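Local coordinates for GAF domain-containing protein (Thermoplasma acidophilum, PDB 4MN7) that probably reduces free methionine-R-sulfoxide to methionine, as a type II reductase built on a GAF domain, at residues S125-A128 against D129-P133; L134-E137 against F138-K141; C60-A63 against V64-D68; C15-L18 against K19-P23; E5-R8 against S9-A13. The protein carries 1 engineered substitution. One frame throughout, in Å; residues are numbered along the deposited sequence.

Contact 1: residues S125-A128 against D129-P133; sequences SSIA and DLMAP
Ile127 and Met131 lie side by side one helical turn apart and point the same way. Their touch is loose: CG2 of Ile127 comes 4.2 Å from CG of Met131. CG2 of Ile127 stands anti to the backbone N, beside its own carbonyl carbon, and this position turns it toward Met131. Met131 bends at chi2 and chi3 (-62° and -66°), which swings its sulfur and CE away from Ile127. Leu130 uses another side of the helix. Leu130 CG rests 3.3 Å from Ser126 O, and Leu130 N donates to the same oxygen over 3.0 Å. Met131 N bonds to Ile127 O at 3.0 Å. Ser126 O has further polar company. A water donates to it and to Asp129 OD2, each at 3.0 Å, and so ties the carboxylate back to the helix backbone. Asp129 N binds Ser125 O and makes only a weak bond to Ser126 O. Pro133 kinks the helix, because its N carries no hydrogen for the turn before. Ala128 and Ala132 pack on strand 90-98, at Val94 and Val96. Ile127 and Met131 meet helix 2-21 at Leu18 and Ala14. Ser126, Ile127, Leu130 and Met131 also pack on the second subunit, so this part of helix 118-136 joins sheet, neighbouring helix and dimer interface.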
loop_
_atom_site.group_PDB
_atom_site.type_symbol
_atom_site.label_atom_id
_atom_site.label_comp_id
_atom_site.label_asym_id
_atom_site.label_seq_id
_atom_site.Cartn_x
_atom_site.Cartn_y
_atom_site.Cartn_z
ATOM N N SER A 125 10.926 2.685 -9.156
ATOM C CA SER A 125 9.856 2.565 -10.139
ATOM C C SER A 125 8.890 1.460 -9.833
ATOM O O SER A 125 7.682 1.615 -10.054
ATOM C CB SER A 125 10.309 2.372 -11.605
ATOM O OG SER A 125 11.337 3.258 -11.808
ATOM N N SER A 126 9.412 0.312 -9.432
ATOM C CA SER A 126 8.550 -0.792 -9.039
ATOM C C SER A 126 7.718 -0.403 -7.833
ATOM O O SER A 126 6.525 -0.674 -7.769
ATOM C CB SER A 126 9.344 -2.063 -8.763
ATOM O OG SER A 126 9.751 -2.644 -10.002
ATOM N N ILE A 127 8.354 0.214 -6.861
ATOM C CA ILE A 127 7.635 0.600 -5.655
ATOM C C ILE A 127 6.516 1.580 -5.922
ATOM O O ILE A 127 5.366 1.422 -5.432
ATOM C CB ILE A 127 8.607 1.124 -4.613
ATOM C CG1 ILE A 127 9.339 -0.118 -4.087
ATOM C CG2 ILE A 127 7.802 1.796 -3.481
ATOM C CD1 ILE A 127 10.506 0.097 -3.231
ATOM N N ALA A 128 6.846 2.589 -6.733
ATOM C CA ALA A 128 5.897 3.553 -7.160
ATOM C C ALA A 128 4.698 2.924 -7.843
ATOM O O ALA A 128 3.554 3.345 -7.617
ATOM C CB ALA A 128 6.535 4.552 -8.043
ATOM N N ASP A 129 4.931 1.871 -8.606
ATOM C CA ASP A 129 3.872 1.229 -9.321
ATOM C C ASP A 129 2.991 0.415 -8.359
ATOM O O ASP A 129 1.762 0.437 -8.484
ATOM C CB ASP A 129 4.468 0.317 -10.364
ATOM C CG ASP A 129 3.435 -0.337 -11.195
ATOM O OD1 ASP A 129 2.414 0.325 -11.556
ATOM O OD2 ASP A 129 3.639 -1.533 -11.498
ATOM N N LEU A 130 3.607 -0.282 -7.394
ATOM C CA LEU A 130 2.837 -1.055 -6.423
ATOM C C LEU A 130 1.969 -0.160 -5.518
ATOM O O LEU A 130 0.873 -0.539 -5.126
ATOM C CB LEU A 130 3.739 -1.940 -5.561
ATOM C CG LEU A 130 4.613 -2.961 -6.293
ATOM C CD1 LEU A 130 5.605 -3.637 -5.362
ATOM C CD2 LEU A 130 3.761 -3.953 -6.966
ATOM N N MET A 131 2.445 1.039 -5.232
ATOM C CA MET A 131 1.774 1.991 -4.361
ATOM C C MET A 131 0.750 2.849 -5.080
ATOM O O MET A 131 -0.066 3.519 -4.423
ATOM C CB MET A 131 2.787 2.938 -3.684
ATOM C CG MET A 131 3.733 2.201 -2.713
ATOM S SD MET A 131 2.785 1.442 -1.349
ATOM C CE MET A 131 2.168 2.895 -0.498
ATOM N N ALA A 132 0.717 2.793 -6.401
ATOM C CA ALA A 132 -0.135 3.742 -7.122
ATOM C C ALA A 132 -1.624 3.758 -6.761
ATOM O O ALA A 132 -2.194 4.828 -6.632
ATOM C CB ALA A 132 0.034 3.598 -8.595
ATOM N N PRO A 133 -2.253 2.597 -6.576
ATOM C CA PRO A 133 -3.681 2.716 -6.248
ATOM C C PRO A 133 -3.899 3.434 -4.958
ATOM O O PRO A 133 -4.871 4.152 -4.771
ATOM C CB PRO A 133 -4.128 1.236 -6.115
ATOM C CG PRO A 133 -3.261 0.546 -7.145
ATOM C CD PRO A 133 -1.918 1.234 -7.048
HETATM O O HOH W 1 5.685 -2.745 -9.731
#

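Contact 2: residues L134-E137 against F138-K141; sequences LVHE and FFVK
Phe138 N donates to Val135 O at 2.9 Å, and Phe139 N donates to His136 O over the same distance. The second bond closes a type I beta turn from His136 to Phe139, where the chain leaves helix 118-136. The donors sit above the carbonyl planes and not on a lone pair. Phe139 N lies 65° out of the plane of the His136 carbonyl, which goes with the tight turn. Phe139 then takes an extended backbone, and the chain leaves the helix direction. Across the turn, the side chains of His136 and Phe139 run at a slant to each other. His136 CD2 approaches Phe139 CB at 3.9 Å and Phe139 CD2 at 4.0 Å. In both residues CG is anti to the backbone N (chi1 -180° for His136 and 175° for Phe139), which puts the two side chains on the same side of the turn, where they meet. Val135 O lies at the edge of the Phe138 ring, near its plane, and Phe138 CB is 3.6 Å from this oxygen. The Phe138 ring packs against helix 2-21 at Lys4, Arg8 and Met11, and against strand 27-34. His136 stacks with Tyr98, while Val135, His136 and Phe139 touch Ile103. Leu134 and Glu137 reach Leu130 of the second subunit. The turn thus lies where the C-terminal end of helix 118-136 meets the sheet of the GAF domain and helix 2-21. One water bridges its backbone, donating to Glu137 O and to Phe139 O at 3.0 Å each.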
loop_
_atom_site.group_PDB
_atom_site.type_symbol
_atom_site.label_atom_id
_atom_site.label_comp_id
_atom_site.label_asym_id
_atom_site.label_seq_id
_atom_site.Cartn_x
_atom_site.Cartn_y
_atom_site.Cartn_z
ATOM N N LEU A 134 -2.979 3.228 -4.033
ATOM C CA LEU A 134 -3.115 3.851 -2.781
ATOM C C LEU A 134 -2.908 5.343 -2.885
ATOM O O LEU A 134 -3.635 6.094 -2.299
ATOM C CB LEU A 134 -2.150 3.264 -1.763
ATOM C CG LEU A 134 -2.452 1.832 -1.353
ATOM C CD1 LEU A 134 -1.178 1.183 -0.829
ATOM C CD2 LEU A 134 -3.526 1.869 -0.300
ATOM N N VAL A 135 -1.889 5.776 -3.593
ATOM C CA VAL A 135 -1.606 7.221 -3.773
ATOM C C VAL A 135 -2.776 7.858 -4.533
ATOM O O VAL A 135 -3.137 8.979 -4.300
ATOM C CB VAL A 135 -0.370 7.426 -4.651
ATOM C CG1 VAL A 135 -0.254 8.886 -5.101
ATOM C CG2 VAL A 135 0.852 7.038 -3.900
ATOM N N HIS A 136 -3.389 7.093 -5.412
ATOM C CA HIS A 136 -4.501 7.569 -6.197
ATOM C C HIS A 136 -5.700 7.993 -5.359
ATOM O O HIS A 136 -6.462 8.850 -5.737
ATOM C CB HIS A 136 -4.942 6.499 -7.183
ATOM C CG HIS A 136 -6.089 6.913 -8.053
ATOM N ND1 HIS A 136 -7.371 6.458 -7.847
ATOM C CD2 HIS A 136 -6.161 7.762 -9.107
ATOM C CE1 HIS A 136 -8.182 6.977 -8.757
ATOM N NE2 HIS A 136 -7.472 7.771 -9.532
ATOM N N GLU A 137 -5.867 7.403 -4.204
ATOM C CA GLU A 137 -6.932 7.853 -3.319
ATOM C C GLU A 137 -6.826 9.315 -2.977
ATOM O O GLU A 137 -7.818 9.912 -2.562
ATOM C CB GLU A 137 -6.923 7.027 -2.023
ATOM C CG GLU A 137 -7.347 5.585 -2.220
ATOM C CD GLU A 137 -8.781 5.511 -2.716
ATOM O OE1 GLU A 137 -9.654 6.104 -2.044
ATOM O OE2 GLU A 137 -9.014 4.861 -3.747
ATOM N N PHE A 138 -5.629 9.897 -3.071
ATOM C CA PHE A 138 -5.483 11.356 -2.870
ATOM C C PHE A 138 -5.505 12.178 -4.163
ATOM O O PHE A 138 -5.559 13.412 -4.142
ATOM C CB PHE A 138 -4.217 11.636 -2.069
ATOM C CG PHE A 138 -4.377 11.343 -0.636
ATOM C CD1 PHE A 138 -4.922 12.274 0.191
ATOM C CD2 PHE A 138 -4.033 10.127 -0.129
ATOM C CE1 PHE A 138 -5.085 12.053 1.530
ATOM C CE2 PHE A 138 -4.230 9.867 1.216
ATOM C CZ PHE A 138 -4.730 10.832 2.054
ATOM N N PHE A 139 -5.469 11.510 -5.297
ATOM C CA PHE A 139 -5.355 12.220 -6.539
ATOM C C PHE A 139 -6.650 12.961 -6.782
ATOM O O PHE A 139 -7.704 12.432 -6.529
ATOM C CB PHE A 139 -5.139 11.277 -7.695
ATOM C CG PHE A 139 -5.129 11.960 -9.049
ATOM C CD1 PHE A 139 -4.141 12.871 -9.368
ATOM C CD2 PHE A 139 -6.119 11.714 -9.988
ATOM C CE1 PHE A 139 -4.114 13.498 -10.633
ATOM C CE2 PHE A 139 -6.137 12.398 -11.228
ATOM C CZ PHE A 139 -5.117 13.296 -11.552
ATOM N N VAL A 140 -6.552 14.205 -7.225
ATOM C CA VAL A 140 -7.738 15.010 -7.636
ATOM C C VAL A 140 -7.403 15.827 -8.891
ATOM O O VAL A 140 -6.469 16.637 -8.906
ATOM C CB VAL A 140 -8.222 16.004 -6.562
ATOM C CG1 VAL A 140 -9.608 16.555 -6.972
ATOM C CG2 VAL A 140 -8.301 15.347 -5.184
ATOM N N LYS A 141 -8.156 15.558 -9.933
ATOM C CA LYS A 141 -8.050 16.220 -11.218
ATOM C C LYS A 141 -8.385 17.710 -11.114
ATOM O O LYS A 141 -9.217 18.143 -10.316
ATOM C CB LYS A 141 -8.988 15.479 -12.164
ATOM C CG LYS A 141 -9.131 15.961 -13.591
ATOM C CD LYS A 141 -10.503 15.513 -14.142
ATOM C CE LYS A 141 -11.002 16.419 -15.275
ATOM N NZ LYS A 141 -12.491 16.593 -15.283
HETATM O O HOH W 2 -9.304 12.049 -4.051
#

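Contact 3: residues C60-A63 against V64-D68; sequences CSLA and VLKND
Leu62 turns CG anti to its backbone N (chi1 -153°), whereas Lys66 carries CG anti to the carbonyl carbon (chi1 -71°). These torsions bring the two side chains together at a slant on one side of helix 59-66, with Leu62 CG 4.1 Å from Lys66 CG. The helix ends just beyond in a Schellman motif. Asn67 is its C-prime residue, with positive phi (52°). Asp68 N reaches back to Ala63 O at 3.1 Å, in the carbonyl plane and on a lone pair. Asn67 N makes the weak inner bond of the motif to Val64 O. The preceding turn is regular. Leu65 N binds Ser61 O and Lys66 N binds Leu62 O, both at 2.8 Å. Leu65 lays its CG 3.3 Å from Ser61 O, and its CD1 comes near Ser61 CB. The aliphatic part of Lys66 similarly covers Leu62 O. The Asn67 amide is bonded at both ends. Its OD1 accepts from Arg97 NE, and its ND2 makes a weak bond to Gly100 O, which ties the end of the helix to strand 90-98 and the turn after it. Cys60, Ala63 and Val64 pack on the sheet, at Glu105 among others. Helix 59-66 therefore lies against the central strands of the GAF domain. The reversal brings Asp68 O back over Ala63: the oxygen makes a CA-H...O contact with Ala63 CA at 3.3 Å.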
loop_
_atom_site.group_PDB
_atom_site.type_symbol
_atom_site.label_atom_id
_atom_site.label_comp_id
_atom_site.label_asym_id
_atom_site.label_seq_id
_atom_site.Cartn_x
_atom_site.Cartn_y
_atom_site.Cartn_z
ATOM N N CYS A 60 10.841 18.227 -8.113
ATOM C CA CYS A 60 9.555 17.651 -7.823
ATOM C C CYS A 60 8.613 17.874 -9.049
ATOM O O CYS A 60 7.857 16.992 -9.459
ATOM C CB CYS A 60 9.042 18.237 -6.540
ATOM S SG CYS A 60 9.892 17.586 -5.066
ATOM N N SER A 61 8.639 19.047 -9.653
ATOM C CA SER A 61 7.757 19.290 -10.788
ATOM C C SER A 61 8.194 18.526 -11.968
ATOM O O SER A 61 7.360 18.010 -12.748
ATOM C CB SER A 61 7.818 20.777 -11.215
ATOM O OG SER A 61 7.426 21.510 -10.123
ATOM N N LEU A 62 9.513 18.512 -12.145
ATOM C CA LEU A 62 10.085 17.919 -13.342
ATOM C C LEU A 62 9.620 16.478 -13.549
ATOM O O LEU A 62 9.304 16.110 -14.670
ATOM C CB LEU A 62 11.629 18.041 -13.380
ATOM C CG LEU A 62 12.301 18.073 -14.736
ATOM C CD1 LEU A 62 11.727 19.241 -15.529
ATOM C CD2 LEU A 62 13.831 18.200 -14.611
ATOM N N ALA A 63 9.543 15.681 -12.478
ATOM C CA ALA A 63 9.203 14.264 -12.653
ATOM C C ALA A 63 7.793 14.107 -13.213
ATOM O O ALA A 63 7.497 13.218 -13.965
ATOM C CB ALA A 63 9.316 13.532 -11.357
ATOM N N VAL A 64 6.910 14.961 -12.760
ATOM C CA VAL A 64 5.544 14.911 -13.179
ATOM C C VAL A 64 5.450 15.502 -14.568
ATOM O O VAL A 64 4.695 14.997 -15.361
ATOM C CB VAL A 64 4.649 15.677 -12.203
ATOM C CG1 VAL A 64 3.324 16.020 -12.842
ATOM C CG2 VAL A 64 4.385 14.759 -11.006
ATOM N N LEU A 65 6.218 16.547 -14.873
ATOM C CA LEU A 65 6.058 17.238 -16.146
ATOM C C LEU A 65 6.670 16.377 -17.243
ATOM O O LEU A 65 6.110 16.267 -18.290
ATOM C CB LEU A 65 6.755 18.599 -16.129
ATOM C CG LEU A 65 6.146 19.682 -15.280
ATOM C CD1 LEU A 65 7.133 20.896 -15.230
ATOM C CD2 LEU A 65 4.782 20.103 -15.838
ATOM N N LYS A 66 7.813 15.756 -16.981
ATOM C CA LYS A 66 8.450 14.890 -17.935
ATOM C C LYS A 66 7.830 13.498 -17.868
ATOM O O LYS A 66 8.090 12.709 -18.709
ATOM C CB LYS A 66 9.929 14.662 -17.599
ATOM C CG LYS A 66 10.870 15.827 -17.802
ATOM C CD LYS A 66 12.303 15.324 -18.100
ATOM C CE LYS A 66 12.787 14.321 -17.064
ATOM N NZ LYS A 66 14.101 13.700 -17.371
ATOM N N ASN A 67 7.098 13.168 -16.813
ATOM C CA ASN A 67 6.700 11.778 -16.554
ATOM C C ASN A 67 7.844 10.795 -16.558
ATOM O O ASN A 67 7.776 9.769 -17.162
ATOM C CB ASN A 67 5.610 11.277 -17.492
ATOM C CG ASN A 67 4.949 10.004 -16.955
ATOM O OD1 ASN A 67 5.194 9.575 -15.807
ATOM N ND2 ASN A 67 4.164 9.387 -17.776
ATOM N N ASP A 68 8.868 11.061 -15.784
ATOM C CA ASP A 68 10.026 10.176 -15.758
ATOM C C ASP A 68 10.781 10.460 -14.475
ATOM O O ASP A 68 10.569 11.508 -13.848
ATOM C CB ASP A 68 10.862 10.564 -16.990
ATOM C CG ASP A 68 11.701 9.465 -17.519
ATOM O OD1 ASP A 68 11.594 8.347 -17.042
ATOM O OD2 ASP A 68 12.538 9.756 -18.413
#

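Contact 4: residues C15-L18 against K19-P23; sequences CQYL and KEKNP
Lys21 lays CG over one face of the Tyr17 ring, 3.7 Å from the ring centroid and 14° off the normal. This is a CH-pi contact, with CE2 of Tyr17 the nearest ring atom to Lys21 CG. The two side chains cross at about a right angle. Tyr17 turns CG anti to its backbone N (chi1 180°), which carries the ring along the helix to meet Lys21. Lys21 bends at chi2, and its amine end leads away from the ring. Beneath them Lys21 N binds Tyr17 O at 2.8 Å. Glu20 N binds Gln16 O over the same distance, and Lys19 N binds Cys15 O at 3.0 Å. Asn22 lies at the C-terminal end of helix 2-21, one of two long helices on the sheet of the GAF domain. Asn22 ND2 donates to main-chain Leu18 O at 2.9 Å, with the oxygen close to the amide plane. Further out, Cys15, Leu18 and Lys19 pack on Val28 of strand 27-34, and Leu18 also meets Leu124 of helix 118-136. Lys19 NZ donates to Asp26 O. The Tyr17 ring packs edge-to-face with Phe6 of the second subunit, and its OH makes a weak hydrogen bond with Asp2 N there.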
loop_
_atom_site.group_PDB
_atom_site.type_symbol
_atom_site.label_atom_id
_atom_site.label_comp_id
_atom_site.label_asym_id
_atom_site.label_seq_id
_atom_site.Cartn_x
_atom_site.Cartn_y
_atom_site.Cartn_z
ATOM N N CYS A 15 7.074 5.173 3.374
ATOM C CA CYS A 15 8.183 6.134 3.640
ATOM C C CYS A 15 9.088 5.607 4.767
ATOM O O CYS A 15 10.259 5.726 4.709
ATOM C CB CYS A 15 7.650 7.519 4.021
ATOM S SG CYS A 15 6.577 8.385 2.828
ATOM N N GLN A 16 8.514 4.964 5.774
ATOM C CA GLN A 16 9.274 4.456 6.896
ATOM C C GLN A 16 10.163 3.293 6.444
ATOM O O GLN A 16 11.353 3.285 6.726
ATOM C CB GLN A 16 8.296 4.035 8.028
ATOM C CG GLN A 16 8.889 3.597 9.373
ATOM C CD GLN A 16 9.895 4.586 9.972
ATOM O OE1 GLN A 16 11.029 4.211 10.238
ATOM N NE2 GLN A 16 9.489 5.840 10.177
ATOM N N TYR A 17 9.588 2.291 5.772
ATOM C CA TYR A 17 10.397 1.272 5.173
ATOM C C TYR A 17 11.505 1.844 4.291
ATOM O O TYR A 17 12.681 1.469 4.379
ATOM C CB TYR A 17 9.494 0.287 4.382
ATOM C CG TYR A 17 10.251 -0.825 3.706
ATOM C CD1 TYR A 17 10.824 -0.602 2.469
ATOM C CD2 TYR A 17 10.419 -2.106 4.290
ATOM C CE1 TYR A 17 11.520 -1.591 1.800
ATOM C CE2 TYR A 17 11.151 -3.127 3.625
ATOM C CZ TYR A 17 11.691 -2.847 2.373
ATOM O OH TYR A 17 12.384 -3.741 1.560
ATOM N N LEU A 18 11.164 2.764 3.406
ATOM C CA LEU A 18 12.212 3.298 2.515
ATOM C C LEU A 18 13.391 3.942 3.274
ATOM O O LEU A 18 14.551 3.827 2.883
ATOM C CB LEU A 18 11.613 4.273 1.475
ATOM C CG LEU A 18 10.784 3.511 0.430
ATOM C CD1 LEU A 18 9.896 4.449 -0.356
ATOM C CD2 LEU A 18 11.645 2.672 -0.516
ATOM N N LYS A 19 13.066 4.669 4.325
ATOM C CA LYS A 19 14.082 5.392 5.085
ATOM C C LYS A 19 14.868 4.460 5.992
ATOM O O LYS A 19 16.080 4.462 5.979
ATOM C CB LYS A 19 13.431 6.520 5.869
ATOM C CG LYS A 19 14.455 7.426 6.512
ATOM C CD LYS A 19 13.808 8.520 7.329
ATOM C CE LYS A 19 14.716 8.959 8.463
ATOM N NZ LYS A 19 15.940 9.496 7.826
ATOM N N GLU A 20 14.182 3.606 6.735
ATOM C CA GLU A 20 14.869 2.573 7.558
ATOM C C GLU A 20 15.683 1.583 6.755
ATOM O O GLU A 20 16.681 1.107 7.233
ATOM C CB GLU A 20 13.889 1.671 8.257
ATOM C CG GLU A 20 13.251 2.061 9.562
ATOM C CD GLU A 20 12.324 0.898 9.990
ATOM O OE1 GLU A 20 12.693 -0.282 9.722
ATOM O OE2 GLU A 20 11.227 1.142 10.540
ATOM N N LYS A 21 15.244 1.168 5.576
ATOM C CA LYS A 21 16.008 0.097 4.914
ATOM C C LYS A 21 17.100 0.546 4.035
ATOM O O LYS A 21 17.809 -0.289 3.504
ATOM C CB LYS A 21 15.100 -0.845 4.126
ATOM C CG LYS A 21 14.083 -1.560 5.001
ATOM C CD LYS A 21 14.706 -2.470 6.045
ATOM C CE LYS A 21 13.656 -2.875 7.080
ATOM N NZ LYS A 21 14.057 -4.186 7.647
ATOM N N ASN A 22 17.252 1.845 3.848
ATOM C CA ASN A 22 18.265 2.324 2.911
ATOM C C ASN A 22 19.072 3.367 3.635
ATOM O O ASN A 22 18.543 4.400 4.039
ATOM C CB ASN A 22 17.646 2.913 1.635
ATOM C CG ASN A 22 16.898 1.895 0.871
ATOM O OD1 ASN A 22 17.445 1.260 0.013
ATOM N ND2 ASN A 22 15.611 1.787 1.122
ATOM N N PRO A 23 20.360 3.092 3.830
ATOM C CA PRO A 23 21.198 3.981 4.643
ATOM C C PRO A 23 21.403 5.389 4.078
ATOM O O PRO A 23 21.615 6.304 4.837
ATOM C CB PRO A 23 22.531 3.234 4.684
ATOM C CG PRO A 23 22.155 1.792 4.433
ATOM C CD PRO A 23 21.120 1.913 3.371
#

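Contact 5: residues E5-R8 against S9-A13; sequences EFAR and SQMQA
The Phe6 ring carries Gln10 CG on one face, 4.2 Å from the ring centroid and 21° off the normal. This is a CH-pi contact one helical turn along, and CZ of Phe6 is the ring atom closest to Gln10 CG. The planes of the ring and the Gln10 amide are only 20° apart, though the two side chains are set at a slant. Gln10 bends at chi2 (-66°), which brings the amide over the same side of the ring as CG, nearly parallel to it. The other flat group is the guanidinium of Arg8. Glu5 OE2 meets it in plane at the edge, in a salt bridge of 2.8 Å to Arg8 NH1. Arg8 NH2 has a second anionic partner, Glu41. On a further side, Ala7 CB and Met11 CE touch at 4.3 Å. The backbone runs regularly: Met11 N binds Ala7 O and Gln12 N binds Arg8 O, both at 2.9 Å. Gln12 NE2 donates to Phe43 O. This part of helix 2-21 thus packs by Met11 and Gln12 on strand 37-44, and by Phe6, Gln10 and Met11 on Leu134 and Val135 of helix 118-136.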
loop_
_atom_site.group_PDB
_atom_site.type_symbol
_atom_site.label_atom_id
_atom_site.label_comp_id
_atom_site.label_asym_id
_atom_site.label_seq_id
_atom_site.Cartn_x
_atom_site.Cartn_y
_atom_site.Cartn_z
ATOM N N GLU A 5 -7.672 7.753 4.860
ATOM C CA GLU A 5 -6.821 7.613 6.012
ATOM C C GLU A 5 -6.085 6.265 5.997
ATOM O O GLU A 5 -4.962 6.198 6.414
ATOM C CB GLU A 5 -7.552 7.942 7.326
ATOM C CG GLU A 5 -7.969 9.435 7.401
ATOM C CD GLU A 5 -6.865 10.515 7.062
ATOM O OE1 GLU A 5 -5.720 10.503 7.598
ATOM O OE2 GLU A 5 -7.171 11.442 6.271
ATOM N N PHE A 6 -6.719 5.221 5.473
ATOM C CA PHE A 6 -6.061 3.956 5.272
ATOM C C PHE A 6 -4.884 4.119 4.280
ATOM O O PHE A 6 -3.766 3.737 4.583
ATOM C CB PHE A 6 -7.035 2.936 4.700
ATOM C CG PHE A 6 -6.365 1.689 4.225
ATOM C CD1 PHE A 6 -5.851 0.782 5.143
ATOM C CD2 PHE A 6 -6.253 1.404 2.890
ATOM C CE1 PHE A 6 -5.199 -0.367 4.722
ATOM C CE2 PHE A 6 -5.659 0.229 2.461
ATOM C CZ PHE A 6 -5.109 -0.649 3.370
ATOM N N ALA A 7 -5.138 4.790 3.162
ATOM C CA ALA A 7 -4.097 5.041 2.173
ATOM C C ALA A 7 -2.964 5.827 2.748
ATOM O O ALA A 7 -1.768 5.552 2.459
ATOM C CB ALA A 7 -4.639 5.708 0.910
ATOM N N ARG A 8 -3.294 6.834 3.544
ATOM C CA ARG A 8 -2.213 7.645 4.116
ATOM C C ARG A 8 -1.344 6.844 5.059
ATOM O O ARG A 8 -0.117 7.058 5.071
ATOM C CB ARG A 8 -2.760 8.899 4.823
ATOM C CG ARG A 8 -1.658 9.793 5.349
ATOM C CD ARG A 8 -2.171 10.857 6.286
ATOM N NE ARG A 8 -2.335 12.080 5.502
ATOM C CZ ARG A 8 -3.484 12.534 5.090
ATOM N NH1 ARG A 8 -4.571 11.900 5.412
ATOM N NH2 ARG A 8 -3.533 13.621 4.371
ATOM N N SER A 9 -1.941 5.904 5.840
ATOM C CA SER A 9 -1.109 5.071 6.717
ATOM C C SER A 9 -0.216 4.106 5.894
ATOM O O SER A 9 0.928 3.860 6.282
ATOM C CB SER A 9 -1.907 4.349 7.871
ATOM O OG SER A 9 -2.415 3.072 7.545
ATOM N N GLN A 10 -0.726 3.574 4.780
ATOM C CA GLN A 10 0.124 2.791 3.848
ATOM C C GLN A 10 1.300 3.600 3.332
ATOM O O GLN A 10 2.425 3.148 3.347
ATOM C CB GLN A 10 -0.685 2.277 2.670
ATOM C CG GLN A 10 -1.674 1.196 3.048
ATOM C CD GLN A 10 -0.968 -0.080 3.520
ATOM O OE1 GLN A 10 -0.245 -0.693 2.749
ATOM N NE2 GLN A 10 -1.168 -0.454 4.756
ATOM N N MET A 11 1.040 4.805 2.849
ATOM C CA MET A 11 2.107 5.672 2.313
ATOM C C MET A 11 3.119 5.998 3.393
ATOM O O MET A 11 4.337 5.999 3.192
ATOM C CB MET A 11 1.504 6.992 1.746
ATOM C CG MET A 11 0.836 6.811 0.408
ATOM S SD MET A 11 0.278 8.391 -0.311
ATOM C CE MET A 11 -1.268 8.246 0.348
ATOM N N GLN A 12 2.603 6.296 4.556
ATOM C CA GLN A 12 3.462 6.539 5.713
ATOM C C GLN A 12 4.382 5.356 6.056
ATOM O O GLN A 12 5.612 5.498 6.206
ATOM C CB GLN A 12 2.562 6.892 6.894
ATOM C CG GLN A 12 3.313 7.597 7.981
ATOM C CD GLN A 12 3.812 8.926 7.527
ATOM O OE1 GLN A 12 3.084 9.752 6.975
ATOM N NE2 GLN A 12 5.086 9.137 7.735
ATOM N N ALA A 13 3.793 4.166 6.082
ATOM C CA ALA A 13 4.559 2.911 6.299
ATOM C C ALA A 13 5.574 2.708 5.157
ATOM O O ALA A 13 6.705 2.314 5.404
ATOM C CB ALA A 13 3.630 1.702 6.355
#

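Along the chain the order is contact 5, 4, 3, 1, 2. Contacts 5 and 4 share helix 2-21, with centres 15 Å apart. Contact 1 and the first part of contact 2 share helix 118-136, with centres 13 Å apart. The two helices pack together: contacts 1 and 2 touch contact 5, and contact 1 touches contact 4. All four also reach the second subunit, so both helices take part in the contact between subunits. Contact 3 stands apart on helix 59-66, about 23 Å from contacts 4 and 5 between centres. Helices 2-21 and 118-136 lie on one face of the antiparallel sheet and helix 59-66 on the other, as in GAF domains. The second subunit does not touch contact 3.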